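Long-range contacts in Oxidored_FMN domain-containing protein ([Pseudomonas] geniculata N1, PDB 6L6J), which acts as a 6-hydroxypseudooxynicotine amine oxidase that carries bound FMN, a [4Fe-4S] cluster and ADP, the FMN probably serving as the redox cofactor: residues Ile42-Ala47 against Pro366-Glu371; Pro383-Asp388 against Arg410-Ser415; Ala403-Ala408 against Val447-Thr452; Arg431-Leu436 against Tyr531-Val536; Arg486-Gly491 against Gly618-Asp623. One frame throughout, in Å; residues are numbered along the deposited sequence.

The five contacts run from the flavin barrel through the nucleotide-binding domain to the second alpha/beta domain. Contact 1 comes first along the chain and ties barrel helix 38-51 to the loop downstream of the cluster cysteines. Contacts 2 and 3, their centres 12 Å apart, touch directly and alternate along the chain in the Rossmann-like domain, sharing helix 398-410 and strand 413-417, which follow each other. Contact 4 starts in that domain and reaches helix 533-542; its segments alternate with those of contacts 3 and 5. Contact 5, 18 Å from contact 4 between centres, lies on the mixed sheet. Contact 1 thus joins barrel to cluster region, and contact 4 the ADP-binding domain to the one after it.

Contact 1: Ile42-Ala47 against Pro366-Glu371; sequences IAFRKA and PSAGEE
Phe44 and Glu371 cross, ring against carboxylate, with their planes 84° apart. The ring leaves helix 38-51 with CG anti to the backbone N (chi1 -174°), which swings it alongside Glu371 and on to the loop. The glutamate chain bends at chi2 (90°) and brings its carboxylate up to the CD1 corner of that ring, Phe44 CD1 lying 3.4 Å from Glu371 OE2. Ala43 and Glu371 meet methyl to methylene, CB to CB at 3.6 Å, where the two backbones come nearest, Ala43 CA to Glu371 CA 5.5 Å. Helix 38-51 belongs to the flavin-binding TIM barrel, whereas 366-371 follows the cysteines that hold the [4Fe-4S] cluster. Ala368 stands next to one of these, Cys362, with about 4 Å between side chains, and the contact therefore joins the barrel wall to the neighbourhood of the cluster. At the rim of the Phe44 ring, near its plane, come Gly369 N, 3.9 Å from Phe44 CD1, and Ala368 CA. The same Gly369 N gives a weak, bent hydrogen bond to Glu371 OE1 (2.9 Å) within the loop. Arg48, one turn after Phe44 on helix 38-51, makes a salt bridge to Glu371 OE2, a cation-pi contact with Phe44 and a hydrogen bond to Phe44 O. On the barrel side, the rim of the Phe44 ring at CD2 lies over one face of the Arg45 guanidinium, which is salt-bridged to Glu59.

Contact 2: Pro383-Asp388 against Arg410-Ser415; sequences PAHNSD and RGYQVS
Tyr412 turns its CG away from its own carbonyl carbon (chi1 -69°), which brings the ring back beneath Ala384 and carries the hydroxyl to His385. The imidazole meets that hydroxyl with the edge of its ring: His385 ND1 and Tyr412 OH are 2.8 Å apart in a nearly straight hydrogen bond whose donor may be either. A weaker bond reaches the same oxygen from His385 N. Ala384 places its methyl over one face of the Tyr412 ring in a CH-pi contact. Its amide also bonds across, Ala384 N to Arg410 O at 2.7 Å, the donor standing well above the carbonyl plane. These residues lie where the first helix of the Rossmann-like fold, 398-410, ends in a Schellman motif at Gly411 and passes into strand 413-417. The loop arrives here just before it becomes the first strand, 390-394, to which Gln413 and Ser415 are bonded through their backbones. Arg410 bends at chi3 (64°), and its NH2 makes a weak bond to Pro383 O, 3.4 Å away; NE donates to Pro382 O, and NH1 to Tyr667 O and Gly664 O. Tyr667 also meets the Tyr412 and His385 rings edge to face. Farther along, an Asx turn at Asn386 bends the loop, and the methylene CG of Gln413 lies against Ser387 O and Asp388 O.

Contact 3: Ala403-Ala408 against Val447-Thr452; sequences AAHTLA and VGQLQT
This is a buried helix-to-helix contact inside the Rossmann-like nucleotide-binding domain, made by a leucine from helix 441-450 that settles against the backbone of helix 398-410 at His405 and the methyls of Ala404 and Ala408. Leu450 carries it: its CD2 branch lies over the backbone of the other helix, 3.6 Å from His405 N, and leans on the two alanines at 4.0 and 4.2 Å from the CB atoms of Ala404 and Ala408. The alanines are one turn apart, and the CD2 methyl of Leu450 lies between their methyls. Within these segments the nearest CA atoms are those of His405 and Leu450, 6.0 Å apart. Beside the leucine, His405 holds CG anti to the backbone N (chi1 -170°), which sends the imidazole across to Gln449, and His405 CE1 meets Gln449 CB at 3.6 Å. The Gln449 chain bends at chi2, its amide plane lies 54° from the imidazole, and its NE2 turns elsewhere, to Asp340. Both helices pack on the parallel sheet, Ala404 against Val414 and Ile416 of strand 413-417, Leu450 against Val456 and Met458 of strand 456-459. The start of helix 398-410 overlaps a glycine-rich stretch consistent with a GxGxxG turn at the ADP, although Ala404 itself is about 11 Å from the nucleotide. Between the two segments the contact is a fit of shapes, made by Leu450 and by the His405-Gln449 pair, with no directional bond; the polar end of Gln449 finds its partner outside.

Contact 4: Arg431-Leu436 against Tyr531-Val536; sequences RRLPRL and YYMAAV. With SO4 (sulfate ion), chain E.
Val536 pushes its CG1 methyl into the bend of the 431-436 loop, 3.5 Å from Leu433 CB and equally close to Pro434 O. With CG1 anti to its backbone N (chi1 174°), the valine faces Leu433 and Pro434 by that branch, and both of its methyls reach Leu436. Residues 433-436 form a type II beta turn, which turns both leucines toward 532-536. Leu433 reaches across with CD1, 4.1 Å from Met533 SD, the methionine chain curling toward it through bends at chi2 and chi3. Leu436 crosses Tyr532 at about a right angle and touches the ring with CD1, 3.7 Å from Tyr532 CE2; the tyrosine hydroxyl bonds to Glu430. The contact joins the Rossmann-like region to the second alpha/beta domain; Arg426, which binds ADP, packs on Tyr532, itself about 9 Å from the nucleotide. On the outer side, Arg432 NE hydrogen-bonds to O2 of a sulfate, probably from the crystallisation liquor, at 2.7 Å, and NH2 weakly to the same oxygen; NH2 is also salt-bridged to Glu422. Between the segments there is van der Waals packing without polar bonds, and the arginine charges are met outside, Arg432 by Glu422 and Arg435 by Asp539.

Contact 5: Arg486-Gly491 against Gly618-Asp623; sequences RGEGVG and GQLSED
Arg486 opens the loop and does most of the touching. Its backbone N points at Gly618 O, a weak bond at 3.4 Å that carries the antiparallel pairing of strands 483-485 and 612-621 one step further. Its CG sits between the backbone N and the carbonyl carbon (chi1 66°), and a later bend at chi3 (-63°) folds the chain over Leu620. There Arg486 CB lies 3.7 Å from Leu620 CD1, and Leu620 CD2 spreads over one face of the guanidinium, 3.7 Å from Arg486 NH1. Beyond Gly487 comes Glu488, whose carboxylate receives the arginine side-on in a salt bridge: Arg486 NE and NH2 both bond to Glu488 OE1, at 3.1 and 3.2 Å, and both approach it from the same face of the carboxylate while OE1 stays in the guanidinium plane. NE also bonds weakly to Glu488 OE2. Gly489, with positive phi, turns the chain. Val490 then returns to the group, its N making a weak bond to Glu488 OE2 and its CG1 lying against the guanidinium face opposite Leu620; Val490 O accepts from Thr617 OG1. Gly491 ends the loop segment. The contact extends the antiparallel pair at the surface of the mixed sheet, with the Leu620 side chain about 12 Å from ADP. Sandwiched between Val490 and Leu620 and fastened at its edge to Glu488, the guanidinium has its orientation fixed, and the carboxylate would be expected to offset its charge within the loop itself.

Contact 1: Ile42-Ala47 against Pro366-Glu371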
# COMPACT_ATOMS: atom_id res chain seq x y z
N ILE A 42 -12.66 -5.40 13.09
CA ILE A 42 -12.56 -5.16 14.55
C ILE A 42 -11.09 -5.31 14.98
O ILE A 42 -10.54 -4.32 15.45
CB ILE A 42 -13.54 -6.07 15.33
CG1 ILE A 42 -14.97 -5.53 15.29
CG2 ILE A 42 -13.10 -6.30 16.76
CD1 ILE A 42 -16.04 -6.56 15.62
N ALA A 43 -10.49 -6.48 14.82
CA ALA A 43 -9.10 -6.80 15.23
C ALA A 43 -8.11 -5.83 14.54
O ALA A 43 -7.14 -5.38 15.17
CB ALA A 43 -8.79 -8.25 14.90
N PHE A 44 -8.35 -5.52 13.26
CA PHE A 44 -7.50 -4.58 12.50
C PHE A 44 -7.52 -3.24 13.21
O PHE A 44 -6.46 -2.80 13.61
CB PHE A 44 -7.94 -4.44 11.03
CG PHE A 44 -6.97 -3.61 10.23
CD1 PHE A 44 -5.85 -4.18 9.65
CD2 PHE A 44 -7.16 -2.23 10.11
CE1 PHE A 44 -4.93 -3.41 8.95
CE2 PHE A 44 -6.24 -1.45 9.41
CZ PHE A 44 -5.13 -2.04 8.84
N ARG A 45 -8.69 -2.62 13.36
CA ARG A 45 -8.84 -1.25 13.90
C ARG A 45 -8.40 -1.23 15.38
O ARG A 45 -7.63 -0.34 15.75
CB ARG A 45 -10.28 -0.78 13.73
CG ARG A 45 -10.79 -0.76 12.29
CD ARG A 45 -9.97 0.15 11.43
NE ARG A 45 -10.37 0.08 10.04
CZ ARG A 45 -9.74 0.64 9.02
NH1 ARG A 45 -8.65 1.36 9.24
NH2 ARG A 45 -10.21 0.51 7.80
N LYS A 46 -8.82 -2.20 16.18
CA LYS A 46 -8.41 -2.32 17.61
C LYS A 46 -6.89 -2.07 17.74
O LYS A 46 -6.48 -1.27 18.63
CB LYS A 46 -8.80 -3.67 18.20
CG LYS A 46 -8.76 -3.76 19.72
CD LYS A 46 -9.14 -5.14 20.28
CE LYS A 46 -8.39 -5.53 21.55
NZ LYS A 46 -7.96 -6.96 21.53
N ALA A 47 -6.08 -2.71 16.90
CA ALA A 47 -4.61 -2.68 17.02
C ALA A 47 -4.10 -1.23 16.94
O ALA A 47 -3.07 -0.88 17.60
CB ALA A 47 -3.99 -3.54 15.95
N PRO A 366 3.83 -8.04 8.68
CA PRO A 366 3.03 -9.22 8.32
C PRO A 366 1.68 -9.37 9.07
O PRO A 366 0.75 -9.97 8.49
CB PRO A 366 3.95 -10.40 8.69
CG PRO A 366 5.34 -9.82 8.50
CD PRO A 366 5.23 -8.39 8.97
N SER A 367 1.59 -8.81 10.29
CA SER A 367 0.41 -8.84 11.18
C SER A 367 -0.77 -8.09 10.54
O SER A 367 -1.94 -8.44 10.85
CB SER A 367 0.73 -8.27 12.56
OG SER A 367 0.07 -7.02 12.78
N ALA A 368 -0.49 -7.09 9.70
CA ALA A 368 -1.53 -6.26 9.03
C ALA A 368 -2.45 -7.20 8.25
O ALA A 368 -1.95 -7.85 7.34
CB ALA A 368 -0.92 -5.22 8.12
N GLY A 369 -3.73 -7.26 8.64
CA GLY A 369 -4.78 -8.09 8.01
C GLY A 369 -4.76 -9.54 8.46
O GLY A 369 -5.55 -10.32 7.91
N GLU A 370 -3.88 -9.88 9.42
CA GLU A 370 -3.78 -11.24 10.03
C GLU A 370 -4.16 -11.20 11.52
O GLU A 370 -4.02 -12.27 12.18
CB GLU A 370 -2.34 -11.78 9.95
CG GLU A 370 -1.80 -11.97 8.56
CD GLU A 370 -2.66 -12.83 7.65
OE1 GLU A 370 -3.01 -13.96 8.05
OE2 GLU A 370 -2.97 -12.33 6.53
N GLU A 371 -4.57 -10.04 12.05
CA GLU A 371 -4.85 -9.85 13.51
C GLU A 371 -5.87 -10.91 13.98
O GLU A 371 -5.62 -11.57 15.02
CB GLU A 371 -5.35 -8.43 13.79
CG GLU A 371 -4.36 -7.31 13.46
CD GLU A 371 -4.40 -6.71 12.06
OE1 GLU A 371 -5.08 -7.25 11.16
OE2 GLU A 371 -3.73 -5.68 11.86

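Contact 2: Pro383-Asp388 against Arg410-Ser415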
# COMPACT_ATOMS: atom_id res chain seq x y z
N PRO A 383 5.24 -16.31 24.43
CA PRO A 383 6.58 -16.62 24.92
C PRO A 383 7.09 -17.89 24.22
O PRO A 383 6.32 -18.77 23.95
CB PRO A 383 6.40 -16.80 26.44
CG PRO A 383 5.09 -16.10 26.75
CD PRO A 383 4.24 -16.29 25.50
N ALA A 384 8.38 -17.92 23.91
CA ALA A 384 9.06 -19.13 23.39
C ALA A 384 8.71 -20.31 24.29
O ALA A 384 8.94 -20.20 25.51
CB ALA A 384 10.55 -18.89 23.34
N HIS A 385 8.11 -21.37 23.75
CA HIS A 385 8.06 -22.70 24.42
C HIS A 385 9.51 -23.13 24.67
O HIS A 385 10.31 -23.11 23.70
CB HIS A 385 7.35 -23.75 23.55
CG HIS A 385 8.31 -24.67 22.86
ND1 HIS A 385 9.07 -24.26 21.78
CD2 HIS A 385 8.69 -25.94 23.13
CE1 HIS A 385 9.86 -25.25 21.39
NE2 HIS A 385 9.64 -26.29 22.20
N ASN A 386 9.88 -23.48 25.90
CA ASN A 386 11.27 -23.90 26.20
C ASN A 386 12.25 -22.86 25.62
O ASN A 386 12.76 -23.06 24.50
CB ASN A 386 11.54 -25.31 25.67
CG ASN A 386 12.96 -25.77 25.90
OD1 ASN A 386 13.74 -25.09 26.56
ND2 ASN A 386 13.30 -26.92 25.33
N SER A 387 12.50 -21.79 26.38
CA SER A 387 13.38 -20.64 26.03
C SER A 387 14.82 -21.07 25.66
O SER A 387 15.51 -20.28 24.96
CB SER A 387 13.38 -19.66 27.18
OG SER A 387 14.56 -18.88 27.16
N ASP A 388 15.28 -22.23 26.13
CA ASP A 388 16.68 -22.71 25.94
C ASP A 388 16.85 -23.33 24.55
O ASP A 388 18.00 -23.64 24.19
CB ASP A 388 17.09 -23.72 27.02
CG ASP A 388 17.29 -23.10 28.40
OD1 ASP A 388 17.86 -21.96 28.47
OD2 ASP A 388 16.87 -23.74 29.40
N ARG A 410 10.26 -13.83 20.89
CA ARG A 410 9.57 -14.85 21.71
C ARG A 410 10.50 -15.31 22.84
O ARG A 410 9.97 -15.76 23.87
CB ARG A 410 9.15 -16.06 20.87
CG ARG A 410 8.12 -15.74 19.79
CD ARG A 410 7.68 -17.00 19.07
NE ARG A 410 7.01 -17.89 19.99
CZ ARG A 410 6.71 -19.16 19.76
NH1 ARG A 410 7.02 -19.72 18.60
NH2 ARG A 410 6.10 -19.86 20.70
N GLY A 411 11.81 -15.22 22.60
CA GLY A 411 12.88 -15.41 23.61
C GLY A 411 13.81 -16.58 23.29
O GLY A 411 14.69 -16.86 24.14
N TYR A 412 13.64 -17.25 22.14
CA TYR A 412 14.49 -18.40 21.72
C TYR A 412 15.94 -17.95 21.56
O TYR A 412 16.19 -16.74 21.36
CB TYR A 412 14.03 -19.02 20.39
CG TYR A 412 12.70 -19.74 20.46
CD1 TYR A 412 12.63 -21.06 20.85
CD2 TYR A 412 11.52 -19.09 20.16
CE1 TYR A 412 11.41 -21.72 20.95
CE2 TYR A 412 10.29 -19.73 20.25
CZ TYR A 412 10.24 -21.05 20.64
OH TYR A 412 9.03 -21.69 20.73
N GLN A 413 16.87 -18.91 21.63
CA GLN A 413 18.30 -18.71 21.26
C GLN A 413 18.38 -18.81 19.73
O GLN A 413 18.02 -19.87 19.21
CB GLN A 413 19.22 -19.74 21.94
CG GLN A 413 19.05 -19.81 23.46
CD GLN A 413 19.23 -18.47 24.12
OE1 GLN A 413 20.11 -17.70 23.76
NE2 GLN A 413 18.39 -18.18 25.09
N VAL A 414 18.81 -17.74 19.05
CA VAL A 414 18.72 -17.62 17.56
C VAL A 414 20.09 -17.31 16.98
O VAL A 414 20.62 -16.25 17.28
CB VAL A 414 17.69 -16.54 17.15
CG1 VAL A 414 17.72 -16.28 15.65
CG2 VAL A 414 16.29 -16.90 17.62
N SER A 415 20.61 -18.19 16.13
CA SER A 415 21.76 -17.89 15.24
C SER A 415 21.25 -17.69 13.81
O SER A 415 20.33 -18.43 13.40
CB SER A 415 22.80 -18.97 15.34
OG SER A 415 23.47 -18.87 16.58

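Contact 3: Ala403-Ala408 against Val447-Thr452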
# COMPACT_ATOMS: atom_id res chain seq x y z
N ALA A 403 12.04 -14.23 10.38
CA ALA A 403 12.02 -15.46 11.22
C ALA A 403 12.88 -15.25 12.49
O ALA A 403 12.34 -15.43 13.60
CB ALA A 403 12.51 -16.64 10.42
N ALA A 404 14.16 -14.87 12.30
CA ALA A 404 15.14 -14.59 13.38
C ALA A 404 14.53 -13.56 14.33
O ALA A 404 14.35 -13.88 15.51
CB ALA A 404 16.44 -14.10 12.81
N HIS A 405 14.15 -12.40 13.80
CA HIS A 405 13.48 -11.33 14.58
C HIS A 405 12.36 -11.95 15.41
O HIS A 405 12.39 -11.75 16.64
CB HIS A 405 13.00 -10.20 13.67
CG HIS A 405 12.52 -9.00 14.41
ND1 HIS A 405 12.95 -8.70 15.67
CD2 HIS A 405 11.66 -8.03 14.06
CE1 HIS A 405 12.37 -7.58 16.08
NE2 HIS A 405 11.57 -7.15 15.10
N THR A 406 11.45 -12.69 14.79
CA THR A 406 10.21 -13.22 15.44
C THR A 406 10.58 -14.20 16.56
O THR A 406 10.10 -14.02 17.69
CB THR A 406 9.25 -13.84 14.42
OG1 THR A 406 8.93 -12.85 13.44
CG2 THR A 406 7.97 -14.33 15.07
N LEU A 407 11.43 -15.18 16.26
CA LEU A 407 11.93 -16.17 17.26
C LEU A 407 12.67 -15.43 18.39
O LEU A 407 12.36 -15.68 19.57
CB LEU A 407 12.83 -17.18 16.53
CG LEU A 407 12.14 -18.02 15.46
CD1 LEU A 407 13.15 -18.74 14.60
CD2 LEU A 407 11.17 -19.01 16.09
N ALA A 408 13.60 -14.52 18.05
CA ALA A 408 14.36 -13.70 19.02
C ALA A 408 13.39 -13.08 20.03
O ALA A 408 13.67 -13.19 21.24
CB ALA A 408 15.20 -12.65 18.34
N VAL A 447 17.61 -5.65 11.09
CA VAL A 447 19.02 -5.71 11.57
C VAL A 447 19.13 -4.91 12.88
O VAL A 447 19.67 -5.48 13.86
CB VAL A 447 20.00 -5.18 10.52
CG1 VAL A 447 21.42 -5.05 11.08
CG2 VAL A 447 19.99 -6.06 9.27
N GLY A 448 18.62 -3.67 12.90
CA GLY A 448 18.74 -2.75 14.04
C GLY A 448 18.09 -3.29 15.30
O GLY A 448 18.61 -3.03 16.39
N GLN A 449 16.99 -4.02 15.15
CA GLN A 449 16.30 -4.70 16.27
C GLN A 449 17.07 -5.95 16.70
O GLN A 449 17.16 -6.19 17.91
CB GLN A 449 14.88 -5.06 15.85
CG GLN A 449 14.01 -3.83 15.64
CD GLN A 449 13.79 -3.12 16.94
OE1 GLN A 449 13.49 -3.77 17.94
NE2 GLN A 449 13.96 -1.81 16.94
N LEU A 450 17.58 -6.73 15.74
CA LEU A 450 18.23 -8.04 16.01
C LEU A 450 19.53 -7.86 16.79
O LEU A 450 19.72 -8.57 17.79
CB LEU A 450 18.49 -8.79 14.69
CG LEU A 450 17.32 -9.66 14.20
CD1 LEU A 450 17.52 -10.07 12.75
CD2 LEU A 450 17.14 -10.89 15.07
N GLN A 451 20.38 -6.92 16.38
CA GLN A 451 21.80 -6.83 16.81
C GLN A 451 21.94 -6.29 18.25
O GLN A 451 23.08 -6.30 18.74
CB GLN A 451 22.60 -5.99 15.81
CG GLN A 451 22.18 -4.52 15.76
CD GLN A 451 22.80 -3.80 14.60
OE1 GLN A 451 23.54 -4.39 13.80
NE2 GLN A 451 22.49 -2.52 14.49
N THR A 452 20.83 -5.88 18.88
CA THR A 452 20.76 -5.36 20.28
C THR A 452 20.12 -6.39 21.22
O THR A 452 19.71 -6.01 22.36
CB THR A 452 19.99 -4.03 20.33
OG1 THR A 452 18.67 -4.26 19.82
CG2 THR A 452 20.66 -2.92 19.55

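Contact 4: Arg431-Leu436 against Tyr531-Val536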
# COMPACT_ATOMS: atom_id res chain seq x y z
N ARG A 431 18.00 -2.73 -3.46
CA ARG A 431 17.84 -1.39 -2.80
C ARG A 431 18.74 -0.35 -3.49
O ARG A 431 18.42 0.84 -3.36
CB ARG A 431 18.17 -1.40 -1.31
CG ARG A 431 19.65 -1.48 -0.98
CD ARG A 431 19.90 -1.74 0.49
NE ARG A 431 19.44 -0.63 1.33
CZ ARG A 431 19.37 -0.65 2.66
NH1 ARG A 431 19.72 -1.72 3.35
NH2 ARG A 431 18.92 0.41 3.30
N ARG A 432 19.78 -0.80 -4.21
CA ARG A 432 20.74 0.06 -4.97
C ARG A 432 20.29 0.30 -6.42
O ARG A 432 20.96 1.09 -7.10
CB ARG A 432 22.13 -0.58 -4.97
CG ARG A 432 22.87 -0.43 -3.64
CD ARG A 432 23.90 -1.51 -3.51
NE ARG A 432 24.81 -1.28 -2.40
CZ ARG A 432 24.64 -1.70 -1.14
NH1 ARG A 432 23.55 -2.35 -0.77
NH2 ARG A 432 25.58 -1.44 -0.23
N LEU A 433 19.22 -0.35 -6.89
CA LEU A 433 18.63 -0.08 -8.23
C LEU A 433 17.81 1.21 -8.16
O LEU A 433 17.25 1.54 -7.12
CB LEU A 433 17.74 -1.24 -8.67
CG LEU A 433 18.45 -2.55 -9.01
CD1 LEU A 433 17.43 -3.62 -9.31
CD2 LEU A 433 19.42 -2.37 -10.16
N PRO A 434 17.66 1.96 -9.27
CA PRO A 434 16.96 3.24 -9.24
C PRO A 434 15.51 3.10 -8.73
O PRO A 434 14.79 2.22 -9.17
CB PRO A 434 16.96 3.72 -10.70
CG PRO A 434 18.11 2.98 -11.33
CD PRO A 434 18.13 1.63 -10.63
N ARG A 435 15.20 3.95 -7.76
CA ARG A 435 13.90 4.27 -7.10
C ARG A 435 13.43 3.12 -6.21
O ARG A 435 12.31 3.24 -5.70
CB ARG A 435 12.88 4.91 -8.05
CG ARG A 435 12.34 4.10 -9.20
CD ARG A 435 12.20 4.95 -10.46
NE ARG A 435 11.65 6.26 -10.18
CZ ARG A 435 11.67 7.31 -10.99
NH1 ARG A 435 12.17 7.22 -12.20
NH2 ARG A 435 11.13 8.46 -10.60
N LEU A 436 14.32 2.21 -5.83
CA LEU A 436 14.02 1.09 -4.91
C LEU A 436 14.73 1.28 -3.58
O LEU A 436 14.85 0.33 -2.83
CB LEU A 436 14.46 -0.23 -5.55
CG LEU A 436 13.57 -0.80 -6.65
CD1 LEU A 436 13.86 -2.28 -6.80
CD2 LEU A 436 12.09 -0.57 -6.38
N TYR A 531 5.86 -7.10 -12.93
CA TYR A 531 5.95 -6.17 -11.76
C TYR A 531 7.06 -5.13 -12.00
O TYR A 531 7.18 -4.65 -13.13
CB TYR A 531 6.00 -7.06 -10.52
CG TYR A 531 5.83 -6.35 -9.20
CD1 TYR A 531 5.34 -5.05 -9.13
CD2 TYR A 531 6.18 -6.96 -8.02
CE1 TYR A 531 5.24 -4.38 -7.92
CE2 TYR A 531 6.05 -6.31 -6.79
CZ TYR A 531 5.59 -5.02 -6.74
OH TYR A 531 5.46 -4.36 -5.53
N TYR A 532 7.91 -4.82 -11.03
CA TYR A 532 8.84 -3.66 -11.06
C TYR A 532 10.21 -4.02 -11.65
O TYR A 532 10.90 -3.10 -12.10
CB TYR A 532 9.05 -3.15 -9.64
CG TYR A 532 9.69 -4.16 -8.72
CD1 TYR A 532 8.92 -5.05 -8.00
CD2 TYR A 532 11.06 -4.22 -8.55
CE1 TYR A 532 9.48 -5.97 -7.12
CE2 TYR A 532 11.64 -5.13 -7.68
CZ TYR A 532 10.85 -6.01 -6.96
OH TYR A 532 11.44 -6.90 -6.11
N MET A 533 10.65 -5.28 -11.60
CA MET A 533 12.07 -5.62 -11.87
C MET A 533 12.48 -5.22 -13.29
O MET A 533 13.61 -4.74 -13.46
CB MET A 533 12.34 -7.11 -11.69
CG MET A 533 13.80 -7.49 -11.95
SD MET A 533 15.02 -6.47 -11.06
CE MET A 533 15.13 -7.36 -9.51
N ALA A 534 11.61 -5.38 -14.27
CA ALA A 534 11.95 -5.05 -15.67
C ALA A 534 11.91 -3.54 -15.87
O ALA A 534 12.79 -3.04 -16.60
CB ALA A 534 11.04 -5.78 -16.63
N ALA A 535 10.94 -2.84 -15.27
CA ALA A 535 10.81 -1.37 -15.42
C ALA A 535 12.02 -0.73 -14.74
O ALA A 535 12.54 0.31 -15.23
CB ALA A 535 9.52 -0.83 -14.85
N VAL A 536 12.48 -1.35 -13.66
CA VAL A 536 13.61 -0.81 -12.87
C VAL A 536 14.91 -0.99 -13.67
O VAL A 536 15.73 -0.06 -13.66
CB VAL A 536 13.65 -1.42 -11.45
CG1 VAL A 536 14.87 -1.00 -10.66
CG2 VAL A 536 12.40 -1.06 -10.67
S SO4 E . 28.27 0.70 -2.61
O1 SO4 E . 28.44 1.33 -1.30
O2 SO4 E . 27.40 -0.48 -2.50
O3 SO4 E . 27.66 1.66 -3.53
O4 SO4 E . 29.58 0.29 -3.12

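Contact 5: Arg486-Gly491 against Gly618-Asp623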
# COMPACT_ATOMS: atom_id res chain seq x y z
N ARG A 486 16.45 -16.39 -13.79
CA ARG A 486 16.86 -17.37 -14.81
C ARG A 486 16.97 -16.65 -16.17
O ARG A 486 16.42 -15.52 -16.29
CB ARG A 486 15.80 -18.47 -14.86
CG ARG A 486 14.45 -17.97 -15.37
CD ARG A 486 13.33 -18.92 -15.01
NE ARG A 486 13.48 -20.24 -15.62
CZ ARG A 486 12.63 -21.23 -15.47
NH1 ARG A 486 11.55 -21.05 -14.73
NH2 ARG A 486 12.84 -22.38 -16.08
N GLY A 487 17.59 -17.29 -17.16
CA GLY A 487 18.03 -16.60 -18.39
C GLY A 487 17.71 -17.33 -19.68
O GLY A 487 18.35 -16.99 -20.70
N GLU A 488 16.75 -18.26 -19.68
CA GLU A 488 16.32 -18.96 -20.93
C GLU A 488 14.94 -18.41 -21.36
O GLU A 488 14.34 -18.95 -22.31
CB GLU A 488 16.48 -20.47 -20.74
CG GLU A 488 15.44 -21.16 -19.88
CD GLU A 488 15.32 -20.71 -18.43
OE1 GLU A 488 15.58 -21.54 -17.51
OE2 GLU A 488 14.93 -19.53 -18.21
N GLY A 489 14.45 -17.35 -20.71
CA GLY A 489 13.20 -16.65 -21.06
C GLY A 489 11.94 -17.43 -20.67
O GLY A 489 10.83 -16.98 -21.01
N VAL A 490 12.12 -18.57 -19.99
CA VAL A 490 11.03 -19.45 -19.51
C VAL A 490 10.48 -18.83 -18.21
O VAL A 490 11.26 -18.14 -17.50
CB VAL A 490 11.58 -20.89 -19.35
CG1 VAL A 490 10.69 -21.83 -18.53
CG2 VAL A 490 11.86 -21.50 -20.71
N GLY A 491 9.20 -19.06 -17.89
CA GLY A 491 8.68 -18.76 -16.55
C GLY A 491 7.22 -18.37 -16.53
O GLY A 491 6.60 -18.53 -15.45
N GLY A 618 11.20 -14.65 -14.68
CA GLY A 618 10.89 -15.40 -13.45
C GLY A 618 12.14 -15.74 -12.67
O GLY A 618 13.25 -15.34 -13.12
N GLN A 619 11.95 -16.41 -11.54
CA GLN A 619 13.01 -16.75 -10.56
C GLN A 619 12.99 -18.26 -10.35
O GLN A 619 11.91 -18.84 -10.46
CB GLN A 619 12.79 -16.00 -9.24
CG GLN A 619 12.83 -14.47 -9.33
CD GLN A 619 12.18 -13.80 -8.14
OE1 GLN A 619 10.95 -13.73 -8.01
NE2 GLN A 619 13.00 -13.29 -7.25
N LEU A 620 14.15 -18.87 -10.10
CA LEU A 620 14.31 -20.31 -9.73
C LEU A 620 14.88 -20.38 -8.31
O LEU A 620 15.87 -19.68 -8.04
CB LEU A 620 15.27 -21.01 -10.69
CG LEU A 620 14.71 -21.34 -12.07
CD1 LEU A 620 15.85 -21.71 -13.03
CD2 LEU A 620 13.66 -22.44 -11.99
N SER A 621 14.29 -21.23 -7.46
CA SER A 621 14.65 -21.34 -6.02
C SER A 621 16.06 -21.97 -5.87
O SER A 621 16.37 -22.92 -6.60
CB SER A 621 13.60 -22.12 -5.29
OG SER A 621 12.37 -21.42 -5.29
N GLU A 622 16.88 -21.41 -4.97
CA GLU A 622 18.11 -22.05 -4.45
C GLU A 622 17.72 -22.95 -3.29
O GLU A 622 17.63 -22.45 -2.18
CB GLU A 622 19.11 -20.98 -4.02
CG GLU A 622 19.77 -20.25 -5.18
CD GLU A 622 20.74 -21.10 -6.00
OE1 GLU A 622 21.15 -22.18 -5.51
OE2 GLU A 622 21.06 -20.69 -7.13
N ASP A 623 17.44 -24.23 -3.56
CA ASP A 623 16.86 -25.16 -2.56
C ASP A 623 17.73 -26.42 -2.43
O ASP A 623 17.27 -27.36 -1.76
CB ASP A 623 15.39 -25.48 -2.88
CG ASP A 623 15.15 -26.17 -4.21
OD1 ASP A 623 16.14 -26.58 -4.85
OD2 ASP A 623 13.95 -26.31 -4.59